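Side-chain contact in ribulose-1,5-bisphosphate carboxylase/oxygenase large subunit (Rhodopseudomonas palustris, PDB 3QFW), which is a Rubisco-like protein, akin to the carboxylase that fixes carbon dioxide, and probably acts on a related sugar phosphate: residues 292-297 and 331-336. Residues are numbered along the deposited sequence; the frame is centred on the assembly and turned at random.
Sequences YSTASC and LRFYGQ. With SO4 (sulfate ion), chain F; SO4 (sulfate ion), chain G.
Phe333 and Tyr334 bridge the gap from the last turn of helix 327-334 to Thr294 and Cys297, in the first turn of helix 294-305. Just before them Arg332 extends elsewhere, its long chain carrying NH1 to O4 of a sulfate (chain G) at 3.1 Å. Phe333 has CG anti to the backbone N (chi1 -171°), which sends the ring endwise across the gap. Its CZ lies 3.4 Å from Thr294 O, with the carbonyl oxygen near the ring plane, where the slightly positive aromatic C-H edge suits an acceptor; the same CZ stands 4.0 Å from Thr294 CB. Thr294 meanwhile gives its backbone N to O4 of another sulfate (chain F) at 2.6 Å, an anion favoured at a helix start, where Ser293 occupies the N-cap position and its OG accepts from Ser296 N at 2.9 Å. Tyr334 combines apolar and polar roles: Phe333 CD2 sits 3.4 Å above the centre of one ring face, while the hydroxyl OH comes within 3.3 Å of Cys297 CB. Small, weakly polar Cys297 suits this close approach, and Asn285 hydrogen-bonds the buried hydroxyl. Gly335 then ends the helix with positive phi, a conformation that favours glycine. Such packing joins two helices of consecutive beta-alpha units, following strands 280-284 and 315-319, on the outside of the TIM barrel of the Rubisco catalytic domain.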
loop_
_atom_site.group_PDB
_atom_site.type_symbol
_atom_site.label_atom_id
_atom_site.label_comp_id
_atom_site.label_asym_id
_atom_site.label_seq_id
_atom_site.Cartn_x
_atom_site.Cartn_y
_atom_site.Cartn_z
ATOM N N TYR B 292 8.593 0.150 -17.875
ATOM C CA TYR B 292 7.677 1.202 -18.310
ATOM C C TYR B 292 7.870 1.496 -19.797
ATOM O O TYR B 292 8.999 1.664 -20.268
ATOM C CB TYR B 292 7.898 2.502 -17.535
ATOM C CG TYR B 292 7.345 2.549 -16.130
ATOM C CD1 TYR B 292 7.026 1.388 -15.431
ATOM C CD2 TYR B 292 7.145 3.772 -15.497
ATOM C CE1 TYR B 292 6.532 1.448 -14.147
ATOM C CE2 TYR B 292 6.647 3.840 -14.217
ATOM C CZ TYR B 292 6.342 2.675 -13.541
ATOM O OH TYR B 292 5.849 2.749 -12.256
ATOM N N SER B 293 6.765 1.572 -20.524
ATOM C CA SER B 293 6.801 1.950 -21.934
ATOM C C SER B 293 7.050 3.447 -22.075
ATOM O O SER B 293 6.843 4.216 -21.134
ATOM C CB SER B 293 5.475 1.606 -22.603
ATOM O OG SER B 293 4.468 2.502 -22.172
ATOM N N THR B 294 7.485 3.866 -23.260
ATOM C CA THR B 294 7.662 5.282 -23.505
ATOM C C THR B 294 6.321 5.989 -23.367
ATOM O O THR B 294 6.247 7.088 -22.808
ATOM C CB THR B 294 8.299 5.543 -24.889
ATOM O OG1 THR B 294 7.520 4.898 -25.903
ATOM C CG2 THR B 294 9.701 4.981 -24.922
ATOM N N ALA B 295 5.260 5.347 -23.854
ATOM C CA ALA B 295 3.913 5.898 -23.743
ATOM C C ALA B 295 3.552 6.219 -22.293
ATOM O O ALA B 295 3.041 7.316 -21.987
ATOM C CB ALA B 295 2.887 4.930 -24.331
ATOM N N SER B 296 3.804 5.252 -21.413
ATOM C CA SER B 296 3.525 5.422 -19.996
ATOM C C SER B 296 4.352 6.531 -19.377
ATOM O O SER B 296 3.835 7.338 -18.621
ATOM C CB SER B 296 3.725 4.107 -19.220
ATOM O OG SER B 296 2.754 3.151 -19.609
ATOM N N CYS B 297 5.641 6.576 -19.692
ATOM C CA CYS B 297 6.491 7.630 -19.143
ATOM C C CYS B 297 6.012 9.014 -19.580
ATOM O O CYS B 297 5.972 9.949 -18.778
ATOM C CB CYS B 297 7.957 7.419 -19.528
ATOM S SG CYS B 297 8.700 5.958 -18.747
ATOM N N LEU B 331 15.900 14.977 -22.507
ATOM C CA LEU B 331 15.385 16.336 -22.534
ATOM C C LEU B 331 14.565 16.575 -23.791
ATOM O O LEU B 331 13.624 17.368 -23.778
ATOM C CB LEU B 331 16.512 17.356 -22.403
ATOM C CG LEU B 331 17.034 17.623 -20.985
ATOM C CD1 LEU B 331 16.071 17.196 -19.905
ATOM C CD2 LEU B 331 18.385 16.988 -20.760
ATOM N N ARG B 332 14.917 15.887 -24.876
ATOM C CA ARG B 332 14.074 15.908 -26.071
ATOM C C ARG B 332 12.749 15.222 -25.744
ATOM O O ARG B 332 11.674 15.700 -26.107
ATOM C CB ARG B 332 14.752 15.194 -27.239
ATOM C CG ARG B 332 15.906 15.986 -27.861
ATOM C CD ARG B 332 16.728 15.129 -28.835
ATOM N NE ARG B 332 17.999 15.782 -29.173
ATOM C CZ ARG B 332 19.175 15.162 -29.217
ATOM N NH1 ARG B 332 19.263 13.862 -28.962
ATOM N NH2 ARG B 332 20.272 15.839 -29.507
ATOM N N PHE B 333 12.844 14.094 -25.054
ATOM C CA PHE B 333 11.660 13.317 -24.725
ATOM C C PHE B 333 10.714 14.068 -23.796
ATOM O O PHE B 333 9.517 14.182 -24.064
ATOM C CB PHE B 333 12.051 11.987 -24.073
ATOM C CG PHE B 333 10.891 11.048 -23.909
ATOM C CD1 PHE B 333 10.445 10.299 -24.985
ATOM C CD2 PHE B 333 10.231 10.936 -22.693
ATOM C CE1 PHE B 333 9.369 9.441 -24.855
ATOM C CE2 PHE B 333 9.156 10.082 -22.551
ATOM C CZ PHE B 333 8.723 9.329 -23.626
ATOM N N TYR B 334 11.261 14.580 -22.700
ATOM C CA TYR B 334 10.438 15.145 -21.639
ATOM C C TYR B 334 10.256 16.651 -21.713
ATOM O O TYR B 334 9.391 17.210 -21.045
ATOM C CB TYR B 334 11.032 14.789 -20.269
ATOM C CG TYR B 334 10.903 13.330 -19.880
ATOM C CD1 TYR B 334 9.669 12.799 -19.520
ATOM C CD2 TYR B 334 12.015 12.497 -19.839
ATOM C CE1 TYR B 334 9.536 11.470 -19.154
ATOM C CE2 TYR B 334 11.894 11.151 -19.468
ATOM C CZ TYR B 334 10.644 10.649 -19.125
ATOM O OH TYR B 334 10.495 9.325 -18.753
ATOM N N GLY B 335 11.061 17.325 -22.528
ATOM C CA GLY B 335 11.095 18.767 -22.445
ATOM C C GLY B 335 11.920 19.112 -21.224
ATOM O O GLY B 335 12.472 18.220 -20.581
ATOM N N GLN B 336 11.990 20.397 -20.888
ATOM C CA GLN B 336 12.890 20.860 -19.834
ATOM C C GLN B 336 12.234 20.953 -18.459
ATOM O O GLN B 336 12.909 21.223 -17.470
ATOM C CB GLN B 336 13.515 22.210 -20.214
ATOM C CG GLN B 336 14.451 22.129 -21.400
ATOM C CD GLN B 336 14.937 23.494 -21.854
ATOM O OE1 GLN B 336 14.991 24.442 -21.069
ATOM N NE2 GLN B 336 15.282 23.603 -23.129
HETATM S S SO4 F . 8.201 1.091 -25.879
HETATM O O1 SO4 F . 9.374 1.135 -26.753
HETATM O O2 SO4 F . 8.045 -0.278 -25.386
HETATM O O3 SO4 F . 6.995 1.508 -26.596
HETATM O O4 SO4 F . 8.420 2.001 -24.759
HETATM S S SO4 G . 23.327 13.173 -28.462
HETATM O O1 SO4 G . 23.681 13.623 -27.116
HETATM O O2 SO4 G . 24.321 12.195 -28.907
HETATM O O3 SO4 G . 23.310 14.301 -29.384
HETATM O O4 SO4 G . 21.996 12.563 -28.439
#